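PDB 4N3O: putative D-glycero-D-manno-heptose 7-phosphate kinase from Campylobacter jejuni subsp. jejuni, which catalyses the ATP-dependent phosphorylation of D-glycero-alpha-D-manno-heptose 7-phosphate at C-1, a step toward the GDP-heptose used in capsule polysaccharide synthesis. Local coordinates for residues Leu26-Tyr31 with Met233-Lys237; Ala167-Phe172 with Phe332-Val337; Thr47-Arg51 with Ala129-Trp133; Ile83-Ile87 with Leu122-Ile127. All blocks are in the same frame, centred on the assembly; numbering follows the deposited sequence. Where two conformers were deposited one is given.

Contact 1: residues Leu26-Tyr31 with Met233-Lys237; sequences LYCDKY and MHAIK
Tyr27, on the loop after strand 6-21, and Tyr31, where strand 31-40 begins, hold the aliphatic chain of Lys237, from helix 236-248, between their rings. The lysine is fully extended, with CG anti to the backbone N (chi1 -179°), and this straight course presents successive carbons to the two rings. Its CG lies 4.0 Å from the Tyr31 ring centroid and its CD 3.9 Å from that of Tyr27, each over a face. NZ ends in a salt bridge with Asp29 OD2, modelled at 2.4 Å, a length too short to be taken literally. In this GHMP kinase the loop begins within Gly20-Asp23, which by similarity bind the sugar substrate; Thr22 touches both Tyr27 and Ile236, and its OG1 is hydrogen-bonded to Tyr31 O. The Tyr27 hydroxyl serves both directions: it donates to His234 O at 3.0 Å, approaching from 51° above the carbonyl plane, and weakly accepts from Lys237 N. The imidazole of His234 runs nearly parallel to the Tyr27 ring but is slid so far that the two barely overlap. Farther out, Leu26 CD1 packs 3.7 Å from SE of selenomethionine Met233, whose side chain also touches Asp23.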
loop_
_atom_site.group_PDB
_atom_site.type_symbol
_atom_site.label_atom_id
_atom_site.label_comp_id
_atom_site.label_asym_id
_atom_site.label_seq_id
_atom_site.Cartn_x
_atom_site.Cartn_y
_atom_site.Cartn_z
ATOM N N LEU A 26 -7.904 14.979 -37.226
ATOM C CA LEU A 26 -7.707 13.633 -37.778
ATOM C C LEU A 26 -9.012 12.848 -37.704
ATOM O O LEU A 26 -9.239 11.912 -38.476
ATOM C CB LEU A 26 -6.615 12.885 -37.006
ATOM C CG LEU A 26 -5.175 13.362 -37.203
ATOM C CD1 LEU A 26 -4.247 12.728 -36.174
ATOM C CD2 LEU A 26 -4.707 13.060 -38.621
ATOM N N TYR A 27 -9.854 13.234 -36.751
ATOM C CA TYR A 27 -11.158 12.624 -36.561
ATOM C C TYR A 27 -12.222 13.700 -36.691
ATOM O O TYR A 27 -11.958 14.887 -36.485
ATOM C CB TYR A 27 -11.265 11.983 -35.170
ATOM C CG TYR A 27 -10.220 10.936 -34.885
ATOM C CD1 TYR A 27 -10.408 9.613 -35.272
ATOM C CD2 TYR A 27 -9.044 11.266 -34.219
ATOM C CE1 TYR A 27 -9.448 8.648 -35.012
ATOM C CE2 TYR A 27 -8.079 10.311 -33.950
ATOM C CZ TYR A 27 -8.284 9.001 -34.347
ATOM O OH TYR A 27 -7.321 8.049 -34.075
ATOM N N CYS A 28 -13.428 13.270 -37.035
ATOM C CA CYS A 28 -14.563 14.170 -37.159
ATOM C C CYS A 28 -15.180 14.442 -35.783
ATOM O O CYS A 28 -16.121 15.231 -35.663
ATOM C CB CYS A 28 -15.588 13.562 -38.105
ATOM S SG CYS A 28 -15.768 11.781 -37.876
ATOM N N ASP A 29 -14.641 13.779 -34.755
ATOM C CA ASP A 29 -15.087 13.948 -33.370
ATOM C C ASP A 29 -14.302 15.062 -32.697
ATOM O O ASP A 29 -14.810 15.728 -31.797
ATOM C CB ASP A 29 -14.827 12.672 -32.555
ATOM C CG ASP A 29 -15.478 11.441 -33.147
ATOM O OD1 ASP A 29 -16.224 11.563 -34.144
ATOM O OD2 ASP A 29 -15.236 10.344 -32.608
ATOM N N LYS A 30 -13.059 15.242 -33.153
ATOM C CA LYS A 30 -12.098 16.205 -32.591
ATOM C C LYS A 30 -11.375 15.539 -31.400
ATOM O O LYS A 30 -10.952 16.195 -30.446
ATOM C CB LYS A 30 -12.762 17.535 -32.203
ATOM C CG LYS A 30 -13.482 18.213 -33.363
ATOM C CD LYS A 30 -14.144 19.511 -32.937
ATOM C CE LYS A 30 -14.888 20.154 -34.094
ATOM N NZ LYS A 30 -15.540 21.425 -33.681
ATOM N N TYR A 31 -11.231 14.218 -31.506
ATOM C CA TYR A 31 -10.584 13.385 -30.502
ATOM C C TYR A 31 -9.099 13.747 -30.416
ATOM O O TYR A 31 -8.333 13.485 -31.343
ATOM C CB TYR A 31 -10.782 11.917 -30.906
ATOM C CG TYR A 31 -10.331 10.859 -29.921
ATOM C CD1 TYR A 31 -11.150 10.470 -28.859
ATOM C CD2 TYR A 31 -9.120 10.195 -30.090
ATOM C CE1 TYR A 31 -10.753 9.485 -27.970
ATOM C CE2 TYR A 31 -8.715 9.207 -29.206
ATOM C CZ TYR A 31 -9.532 8.855 -28.150
ATOM O OH TYR A 31 -9.126 7.862 -27.280
HETATM N N MSE A 233 -0.253 7.125 -35.996
HETATM C CA MSE A 233 -0.912 7.987 -35.014
HETATM C C MSE A 233 -2.417 7.827 -35.109
HETATM O O MSE A 233 -3.136 8.105 -34.152
HETATM C CB MSE A 233 -0.472 9.426 -35.329
HETATM C CG MSE A 233 -1.186 10.518 -34.531
HETATM SE SE MSE A 233 -0.651 12.289 -35.213
HETATM C CE MSE A 233 0.397 12.874 -33.650
ATOM N N HIS A 234 -2.900 7.365 -36.261
ATOM C CA HIS A 234 -4.339 7.176 -36.498
ATOM C C HIS A 234 -4.888 5.923 -35.781
ATOM O O HIS A 234 -6.104 5.778 -35.612
ATOM C CB HIS A 234 -4.599 7.083 -38.012
ATOM C CG HIS A 234 -6.024 7.322 -38.406
ATOM N ND1 HIS A 234 -6.479 8.555 -38.825
ATOM C CD2 HIS A 234 -7.090 6.489 -38.461
ATOM C CE1 HIS A 234 -7.765 8.472 -39.117
ATOM N NE2 HIS A 234 -8.160 7.229 -38.903
ATOM N N ALA A 235 -3.987 5.030 -35.362
ATOM C CA ALA A 235 -4.368 3.800 -34.652
ATOM C C ALA A 235 -4.479 4.021 -33.131
ATOM O O ALA A 235 -4.748 3.085 -32.377
ATOM C CB ALA A 235 -3.372 2.688 -34.952
ATOM N N ILE A 236 -4.277 5.261 -32.693
ATOM C CA ILE A 236 -4.366 5.607 -31.279
ATOM C C ILE A 236 -5.795 5.472 -30.744
ATOM O O ILE A 236 -5.996 4.868 -29.694
ATOM C CB ILE A 236 -3.798 7.019 -31.014
ATOM C CG1 ILE A 236 -2.273 6.992 -31.193
ATOM C CG2 ILE A 236 -4.141 7.487 -29.607
ATOM C CD1 ILE A 236 -1.579 8.311 -30.931
ATOM N N LYS A 237 -6.779 6.019 -31.459
ATOM C CA LYS A 237 -8.183 5.911 -31.023
ATOM C C LYS A 237 -8.666 4.458 -31.059
ATOM O O LYS A 237 -9.645 4.103 -30.400
ATOM C CB LYS A 237 -9.098 6.776 -31.882
ATOM C CG LYS A 237 -10.563 6.732 -31.471
ATOM C CD LYS A 237 -11.401 7.633 -32.362
ATOM C CE LYS A 237 -12.861 7.634 -31.950
ATOM N NZ LYS A 237 -13.640 8.581 -32.795
#

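Contact 2: residues Ala167-Phe172 with Phe332-Val337; sequences ATFGGF and FTKEGV
The Phe172 ring turns an edge toward Phe332 in a T-shaped stack, with planes at 62° and centroids 5.1 Å apart. Phe172 CZ stands over one face of the Phe332 ring, nearer its rim than its centre, while Phe172 CE1 reaches Phe332 CB at 3.8 Å. Leu198 of helix 192-200 packs against both rings, and Phe330 makes a second edge-to-face pair with Phe332. Beyond this aromatic end the contact is made by backbone. Helix 162-169 gives way at Gly170, whose phi is positive, and the chain then runs close beside 332-337; the CA atoms of Gly170 and Gly336 are 3.7 Å apart, an approach possible because neither carries a side chain. Gly336 CA points a C-H at Thr168 O (3.5 Å), and Gly171 CA does the same to Thr333 O (3.4 Å). Val337 N donates a weak, bent bond of 3.0 Å to Ala167 O. Segment 332-337 carries the chain from the C-terminal domain sheet back to strand 338-341 of the N-terminal sheet, passing the helix that bears Asp163, the probable proton acceptor. The direct polar contacts are weak or C-H...O, while Thr39 OG1 supplies hydrogen bonds to both sides, at Gly171 N and Thr333 OG1; close backbone approach at the glycines and one edge-to-face phenylalanine pair make up much of the fit.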
loop_
_atom_site.group_PDB
_atom_site.type_symbol
_atom_site.label_atom_id
_atom_site.label_comp_id
_atom_site.label_asym_id
_atom_site.label_seq_id
_atom_site.Cartn_x
_atom_site.Cartn_y
_atom_site.Cartn_z
ATOM N N ALA A 167 -6.671 12.433 -8.580
ATOM C CA ALA A 167 -6.485 12.619 -7.138
ATOM C C ALA A 167 -7.814 12.709 -6.373
ATOM O O ALA A 167 -7.946 12.176 -5.280
ATOM C CB ALA A 167 -5.655 13.856 -6.883
ATOM N N THR A 168 -8.794 13.377 -6.961
ATOM C CA THR A 168 -10.093 13.564 -6.319
ATOM C C THR A 168 -10.983 12.316 -6.371
ATOM O O THR A 168 -11.544 11.901 -5.343
ATOM C CB THR A 168 -10.849 14.743 -6.976
ATOM O OG1 THR A 168 -10.170 15.977 -6.702
ATOM C CG2 THR A 168 -12.224 14.843 -6.428
ATOM N N PHE A 169 -11.107 11.732 -7.565
ATOM C CA PHE A 169 -11.961 10.571 -7.790
ATOM C C PHE A 169 -11.274 9.249 -7.528
ATOM O O PHE A 169 -11.915 8.302 -7.125
ATOM C CB PHE A 169 -12.552 10.589 -9.205
ATOM C CG PHE A 169 -13.634 11.610 -9.392
ATOM C CD1 PHE A 169 -13.324 12.938 -9.656
ATOM C CD2 PHE A 169 -14.978 11.245 -9.288
ATOM C CE1 PHE A 169 -14.331 13.888 -9.818
ATOM C CE2 PHE A 169 -15.993 12.189 -9.456
ATOM C CZ PHE A 169 -15.664 13.517 -9.717
ATOM N N GLY A 170 -9.981 9.163 -7.792
ATOM C CA GLY A 170 -9.267 7.928 -7.521
ATOM C C GLY A 170 -9.680 6.764 -8.399
ATOM O O GLY A 170 -10.539 6.900 -9.271
ATOM N N GLY A 171 -9.076 5.610 -8.146
ATOM C CA GLY A 171 -9.350 4.433 -8.936
ATOM C C GLY A 171 -8.686 4.517 -10.312
ATOM O O GLY A 171 -7.738 5.276 -10.526
ATOM N N PHE A 172 -9.184 3.707 -11.232
ATOM C CA PHE A 172 -8.720 3.703 -12.598
ATOM C C PHE A 172 -9.623 4.644 -13.332
ATOM O O PHE A 172 -10.838 4.571 -13.195
ATOM C CB PHE A 172 -8.828 2.314 -13.197
ATOM C CG PHE A 172 -7.697 1.398 -12.838
ATOM C CD1 PHE A 172 -7.478 1.021 -11.538
ATOM C CD2 PHE A 172 -6.891 0.880 -13.819
ATOM C CE1 PHE A 172 -6.432 0.180 -11.214
ATOM C CE2 PHE A 172 -5.858 0.032 -13.508
ATOM C CZ PHE A 172 -5.616 -0.308 -12.205
ATOM N N PHE A 332 -2.755 -0.399 -6.144
ATOM C CA PHE A 332 -3.659 0.544 -6.787
ATOM C C PHE A 332 -4.768 0.771 -5.775
ATOM O O PHE A 332 -5.201 -0.173 -5.150
ATOM C CB PHE A 332 -4.228 -0.015 -8.082
ATOM C CG PHE A 332 -3.195 -0.206 -9.132
ATOM C CD1 PHE A 332 -2.562 0.898 -9.708
ATOM C CD2 PHE A 332 -2.840 -1.468 -9.560
ATOM C CE1 PHE A 332 -1.590 0.744 -10.677
ATOM C CE2 PHE A 332 -1.872 -1.624 -10.541
ATOM C CZ PHE A 332 -1.240 -0.512 -11.095
ATOM N N THR A 333 -5.194 2.009 -5.564
ATOM C CA THR A 333 -6.279 2.273 -4.608
ATOM C C THR A 333 -7.581 2.554 -5.311
ATOM O O THR A 333 -7.590 2.996 -6.462
ATOM C CB THR A 333 -6.013 3.497 -3.729
ATOM O OG1 THR A 333 -5.924 4.670 -4.556
ATOM C CG2 THR A 333 -4.752 3.309 -2.920
ATOM N N LYS A 334 -8.668 2.336 -4.575
ATOM C CA LYS A 334 -10.038 2.507 -5.049
ATOM C C LYS A 334 -10.538 3.917 -4.842
ATOM O O LYS A 334 -11.324 4.421 -5.628
ATOM C CB LYS A 334 -10.972 1.584 -4.239
ATOM C CG LYS A 334 -10.677 0.096 -4.368
ATOM C CD LYS A 334 -11.433 -0.563 -5.503
ATOM C CE LYS A 334 -12.897 -0.739 -5.138
ATOM N NZ LYS A 334 -13.654 -1.454 -6.196
ATOM N N GLU A 335 -10.111 4.531 -3.748
ATOM C CA GLU A 335 -10.549 5.866 -3.397
ATOM C C GLU A 335 -9.634 6.978 -3.843
ATOM O O GLU A 335 -8.439 6.791 -4.055
ATOM C CB GLU A 335 -10.681 6.004 -1.860
ATOM C CG GLU A 335 -12.039 5.666 -1.264
ATOM C CD GLU A 335 -12.144 6.078 0.211
ATOM O OE1 GLU A 335 -11.359 5.564 1.044
ATOM O OE2 GLU A 335 -13.029 6.903 0.543
ATOM N N GLY A 336 -10.222 8.160 -3.926
ATOM C CA GLY A 336 -9.483 9.384 -4.178
ATOM C C GLY A 336 -9.284 10.010 -2.796
ATOM O O GLY A 336 -9.212 9.295 -1.783
ATOM N N VAL A 337 -9.246 11.341 -2.741
ATOM C CA VAL A 337 -9.018 12.040 -1.487
ATOM C C VAL A 337 -10.005 11.644 -0.394
ATOM O O VAL A 337 -11.198 11.546 -0.639
ATOM C CB VAL A 337 -9.088 13.574 -1.673
ATOM C CG1 VAL A 337 -10.498 14.021 -2.018
ATOM C CG2 VAL A 337 -8.590 14.286 -0.426
#

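Contact 3: residues Thr47-Arg51 with Ala129-Trp133; sequences TLIKR and AFAEW
Leu48 points from strand 42-50 into helix 118-134, joining sheet to helix in the N-terminal, S5-like domain of the GHMP kinase fold, and its two methyl groups meet two aromatic rings. CD1 sits over a face of Phe130, 4.0 Å from the ring centroid, and also touches Trp133 CE3; CD2 lies over the six-membered ring of Trp133 at 3.9 Å from its centroid. CG is anti to the backbone N (chi1 -171°), which carries the fork away from the strand and in between the two aromatics. CD1 also meets Ala129 CB at 4.0 Å. The axes of the short segments 47-50 and 129-133 approach to 9.4 Å at 41°. Two residues along the strand, the extended chain of Lys50 passes obliquely by CZ2 and NE1 of the indole, with CG 3.9 Å from Trp133 CZ2, while its end leads away from the helix. In the next shell, Phe102 of strand 102-108 makes an edge-to-face pair with Phe130 and also touches Leu48 and Trp133. Ile87 and Ile91 of helix 82-96 pack against Phe130. The guanidinium of Arg341 grips the helix, with NH2 bonded to Glu132 O and NH1 to Trp133 O. The closest touch between strand and helix is Leu48 CD2 on Trp133 CE3, at 3.6 Å.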
loop_
_atom_site.group_PDB
_atom_site.type_symbol
_atom_site.label_atom_id
_atom_site.label_comp_id
_atom_site.label_asym_id
_atom_site.label_seq_id
_atom_site.Cartn_x
_atom_site.Cartn_y
_atom_site.Cartn_z
ATOM N N THR A 47 -2.704 17.950 7.485
ATOM C CA THR A 47 -3.363 18.138 8.766
ATOM C C THR A 47 -3.661 19.645 8.898
ATOM O O THR A 47 -2.767 20.487 8.716
ATOM C CB THR A 47 -2.506 17.678 9.944
ATOM O OG1 THR A 47 -2.493 16.256 9.980
ATOM C CG2 THR A 47 -3.087 18.151 11.227
ATOM N N LEU A 48 -4.905 19.978 9.220
ATOM C CA LEU A 48 -5.291 21.378 9.392
ATOM C C LEU A 48 -5.832 21.542 10.797
ATOM O O LEU A 48 -6.839 20.913 11.149
ATOM C CB LEU A 48 -6.344 21.781 8.360
ATOM C CG LEU A 48 -6.728 23.266 8.233
ATOM C CD1 LEU A 48 -7.628 23.452 7.026
ATOM C CD2 LEU A 48 -7.414 23.796 9.478
ATOM N N ILE A 49 -5.167 22.377 11.598
ATOM C CA ILE A 49 -5.581 22.602 12.988
ATOM C C ILE A 49 -6.037 24.032 13.246
ATOM O O ILE A 49 -5.277 24.988 13.067
ATOM C CB ILE A 49 -4.448 22.286 13.996
ATOM C CG1 ILE A 49 -3.821 20.917 13.708
ATOM C CG2 ILE A 49 -4.978 22.308 15.429
ATOM C CD1 ILE A 49 -2.594 20.644 14.542
ATOM N N LYS A 50 -7.283 24.160 13.688
ATOM C CA LYS A 50 -7.840 25.452 14.041
ATOM C C LYS A 50 -7.120 25.981 15.273
ATOM O O LYS A 50 -6.829 25.226 16.208
ATOM C CB LYS A 50 -9.339 25.344 14.331
ATOM C CG LYS A 50 -9.960 26.673 14.766
ATOM C CD LYS A 50 -11.466 26.588 14.984
ATOM C CE LYS A 50 -12.024 27.941 15.424
ATOM N NZ LYS A 50 -13.506 27.939 15.507
ATOM N N ARG A 51 -6.816 27.271 15.256
ATOM C CA ARG A 51 -6.154 27.930 16.385
ATOM C C ARG A 51 -6.782 29.314 16.596
ATOM O O ARG A 51 -7.157 29.980 15.635
ATOM C CB ARG A 51 -4.633 27.983 16.172
ATOM C CG ARG A 51 -4.199 28.541 14.834
ATOM C CD ARG A 51 -2.716 28.302 14.557
ATOM N NE ARG A 51 -1.837 29.111 15.397
ATOM C CZ ARG A 51 -1.229 28.707 16.512
ATOM N NH1 ARG A 51 -1.362 27.467 16.963
ATOM N NH2 ARG A 51 -0.463 29.560 17.175
ATOM N N ALA A 129 -9.192 19.794 2.846
ATOM C CA ALA A 129 -9.067 20.047 4.265
ATOM C C ALA A 129 -9.930 21.257 4.661
ATOM O O ALA A 129 -10.647 21.220 5.656
ATOM C CB ALA A 129 -7.615 20.291 4.616
ATOM N N PHE A 130 -9.858 22.321 3.867
ATOM C CA PHE A 130 -10.657 23.527 4.120
ATOM C C PHE A 130 -12.150 23.262 3.960
ATOM O O PHE A 130 -12.956 23.737 4.746
ATOM C CB PHE A 130 -10.240 24.674 3.175
ATOM C CG PHE A 130 -8.971 25.357 3.576
ATOM C CD1 PHE A 130 -8.960 26.218 4.663
ATOM C CD2 PHE A 130 -7.809 25.173 2.863
ATOM C CE1 PHE A 130 -7.800 26.850 5.050
ATOM C CE2 PHE A 130 -6.645 25.811 3.236
ATOM C CZ PHE A 130 -6.638 26.652 4.332
ATOM N N ALA A 131 -12.510 22.508 2.927
ATOM C CA ALA A 131 -13.904 22.181 2.664
ATOM C C ALA A 131 -14.562 21.414 3.820
ATOM O O ALA A 131 -15.690 21.716 4.207
ATOM C CB ALA A 131 -14.014 21.387 1.370
ATOM N N GLU A 132 -13.831 20.439 4.347
ATOM C CA GLU A 132 -14.276 19.601 5.458
ATOM C C GLU A 132 -14.391 20.407 6.747
ATOM O O GLU A 132 -15.345 20.263 7.516
ATOM C CB GLU A 132 -13.240 18.499 5.680
ATOM C CG GLU A 132 -13.547 17.516 6.796
ATOM C CD GLU A 132 -14.598 16.499 6.412
ATOM O OE1 GLU A 132 -15.515 16.852 5.642
ATOM O OE2 GLU A 132 -14.504 15.352 6.887
ATOM N N TRP A 133 -13.394 21.251 6.968
ATOM C CA TRP A 133 -13.313 22.063 8.155
ATOM C C TRP A 133 -14.412 23.133 8.191
ATOM O O TRP A 133 -15.074 23.337 9.215
ATOM C CB TRP A 133 -11.944 22.735 8.229
ATOM C CG TRP A 133 -11.844 23.713 9.345
ATOM C CD1 TRP A 133 -12.365 23.573 10.597
ATOM C CD2 TRP A 133 -11.113 24.946 9.348
ATOM N NE1 TRP A 133 -12.048 24.669 11.366
ATOM C CE2 TRP A 133 -11.275 25.524 10.626
ATOM C CE3 TRP A 133 -10.349 25.626 8.394
ATOM C CZ2 TRP A 133 -10.705 26.750 10.975
ATOM C CZ3 TRP A 133 -9.779 26.840 8.743
ATOM C CH2 TRP A 133 -9.961 27.390 10.027
#

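Contact 4: residues Ile83-Ile87 with Leu122-Ile127; sequences IFKSI and LVVGVI
A 3.0 Å hydrogen bond from Ile127 N to Val123 O spans the helical turn against which Ile87 packs. The two branches of Ile87 divide the work: CD1 meets Val123 CG1 at 4.0 Å, CG2 meets Ile127 CG1 at 4.1 Å, and both touch Val126 CG1. With CG2 anti to the backbone N and CG1 beside it (chi1 -69°), the branches spread along helix 118-134. One turn earlier, Ile83 CD1 rests 4.0 Å from Val123 CG2. Phe84 adds a corner of its ring: CE1 touches Val126 CG2 at 3.9 Å, and Leu122 CD1 comes up to the ring edge near its plane. The axes of segments 83-87 and 122-127 come within 10.7 Å, at 45°, so the meeting is made by side-chain ends. Leu104 and Thr106 of strand 102-108 lie against Phe84, and Ala147 of helix 140-153 against Val123 and Ile127. Helix 118-134 begins within the glycine-rich 113-119 segment, which matches the phosphate-binding motif of GHMP kinases and probably binds ATP; Phe84 lies beside Ser60, another probable ATP-binding residue. All the side chains that meet here are hydrocarbon; no hydrogen bond crosses the interface, which joins the two segments by apolar packing near the probable nucleotide site.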
loop_
_atom_site.group_PDB
_atom_site.type_symbol
_atom_site.label_atom_id
_atom_site.label_comp_id
_atom_site.label_asym_id
_atom_site.label_seq_id
_atom_site.Cartn_x
_atom_site.Cartn_y
_atom_site.Cartn_z
ATOM N N ILE A 83 1.942 28.518 -2.998
ATOM C CA ILE A 83 0.824 27.674 -3.423
ATOM C C ILE A 83 -0.278 27.638 -2.348
ATOM O O ILE A 83 -1.457 27.674 -2.675
ATOM C CB ILE A 83 1.289 26.244 -3.825
ATOM C CG1 ILE A 83 0.129 25.438 -4.419
ATOM C CG2 ILE A 83 1.911 25.498 -2.652
ATOM C CD1 ILE A 83 -0.447 26.053 -5.685
ATOM N N PHE A 84 0.088 27.608 -1.067
ATOM C CA PHE A 84 -0.931 27.599 -0.012
ATOM C C PHE A 84 -1.617 28.962 0.110
ATOM O O PHE A 84 -2.785 29.040 0.468
ATOM C CB PHE A 84 -0.369 27.173 1.349
ATOM C CG PHE A 84 0.255 25.789 1.368
ATOM C CD1 PHE A 84 -0.230 24.762 0.566
ATOM C CD2 PHE A 84 1.259 25.492 2.275
ATOM C CE1 PHE A 84 0.342 23.504 0.610
ATOM C CE2 PHE A 84 1.822 24.225 2.333
ATOM C CZ PHE A 84 1.359 23.230 1.502
ATOM N N LYS A 85 -0.897 30.038 -0.168
ATOM C CA LYS A 85 -1.531 31.346 -0.114
ATOM C C LYS A 85 -2.638 31.438 -1.167
ATOM O O LYS A 85 -3.740 31.871 -0.859
ATOM C CB LYS A 85 -0.506 32.498 -0.255
ATOM C CG LYS A 85 0.267 32.766 1.034
ATOM C CD LYS A 85 1.206 33.968 0.943
ATOM C CE LYS A 85 2.552 33.642 0.320
ATOM N NZ LYS A 85 3.410 32.798 1.206
ATOM N N SER A 86 -2.353 31.018 -2.396
ATOM C CA SER A 86 -3.361 31.062 -3.460
ATOM C C SER A 86 -4.611 30.297 -3.031
ATOM O O SER A 86 -5.723 30.748 -3.258
ATOM C CB SER A 86 -2.832 30.436 -4.738
ATOM O OG SER A 86 -1.586 30.979 -5.105
ATOM N N ILE A 87 -4.416 29.120 -2.432
ATOM C CA ILE A 87 -5.524 28.323 -1.970
ATOM C C ILE A 87 -6.255 29.098 -0.883
ATOM O O ILE A 87 -7.465 29.306 -0.961
ATOM C CB ILE A 87 -5.044 26.953 -1.447
ATOM C CG1 ILE A 87 -4.523 26.109 -2.621
ATOM C CG2 ILE A 87 -6.176 26.234 -0.738
ATOM C CD1 ILE A 87 -3.721 24.894 -2.212
ATOM N N LEU A 122 -1.393 17.642 -4.198
ATOM C CA LEU A 122 -1.225 18.514 -3.025
ATOM C C LEU A 122 -2.361 19.537 -2.916
ATOM O O LEU A 122 -2.970 19.706 -1.844
ATOM C CB LEU A 122 0.124 19.235 -3.093
ATOM C CG LEU A 122 0.442 20.267 -2.010
ATOM C CD1 LEU A 122 0.374 19.657 -0.626
ATOM C CD2 LEU A 122 1.821 20.860 -2.255
ATOM N N VAL A 123 -2.655 20.205 -4.030
ATOM C CA VAL A 123 -3.707 21.233 -4.051
ATOM C C VAL A 123 -5.058 20.632 -3.647
ATOM O O VAL A 123 -5.814 21.224 -2.870
ATOM C CB VAL A 123 -3.815 21.921 -5.430
ATOM C CG1 VAL A 123 -4.998 22.892 -5.456
ATOM C CG2 VAL A 123 -2.510 22.640 -5.798
ATOM N N VAL A 124 -5.357 19.450 -4.175
ATOM C CA VAL A 124 -6.606 18.747 -3.838
ATOM C C VAL A 124 -6.685 18.403 -2.345
ATOM O O VAL A 124 -7.696 18.635 -1.710
ATOM C CB VAL A 124 -6.788 17.494 -4.717
ATOM C CG1 VAL A 124 -7.854 16.569 -4.160
ATOM C CG2 VAL A 124 -7.136 17.918 -6.138
ATOM N N GLY A 125 -5.615 17.873 -1.777
ATOM C CA GLY A 125 -5.641 17.535 -0.363
ATOM C C GLY A 125 -5.891 18.732 0.541
ATOM O O GLY A 125 -6.623 18.636 1.513
ATOM N N VAL A 126 -5.297 19.869 0.204
ATOM C CA VAL A 126 -5.442 21.080 1.009
ATOM C C VAL A 126 -6.857 21.673 0.880
ATOM O O VAL A 126 -7.529 21.974 1.889
ATOM C CB VAL A 126 -4.374 22.086 0.595
ATOM C CG1 VAL A 126 -4.559 23.397 1.320
ATOM C CG2 VAL A 126 -2.991 21.497 0.861
ATOM N N ILE A 127 -7.318 21.818 -0.360
ATOM C CA ILE A 127 -8.653 22.321 -0.611
ATOM C C ILE A 127 -9.646 21.481 0.169
ATOM O O ILE A 127 -10.537 22.012 0.815
ATOM C CB ILE A 127 -8.992 22.279 -2.118
ATOM C CG1 ILE A 127 -8.189 23.357 -2.861
ATOM C CG2 ILE A 127 -10.469 22.539 -2.333
ATOM C CD1 ILE A 127 -8.211 23.249 -4.373
#

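In the fold
Contacts 3 and 4 lie in the N-terminal domain and share helix 118-134, with centres 12 Å apart; they meet where Phe130 packs on Ile87. Along the chain, contact 4 is nested within the loop closed by contact 3. Contact 2 comes later in sequence and touches contact 4 through Thr168 and Val337 on Val124, its centre about 18 Å away. These three form a continuous run from strand 42-50 of the N-terminal sheet, through helix 118-134, to the crossing between the domains. Contact 1 stands apart, about 44 Å from contact 3 between centres and on the opposite side of the chain's centre. Its loop encloses contacts 3 and 4, crosses contact 2, and brings helix 236-248 to the probable substrate-binding end.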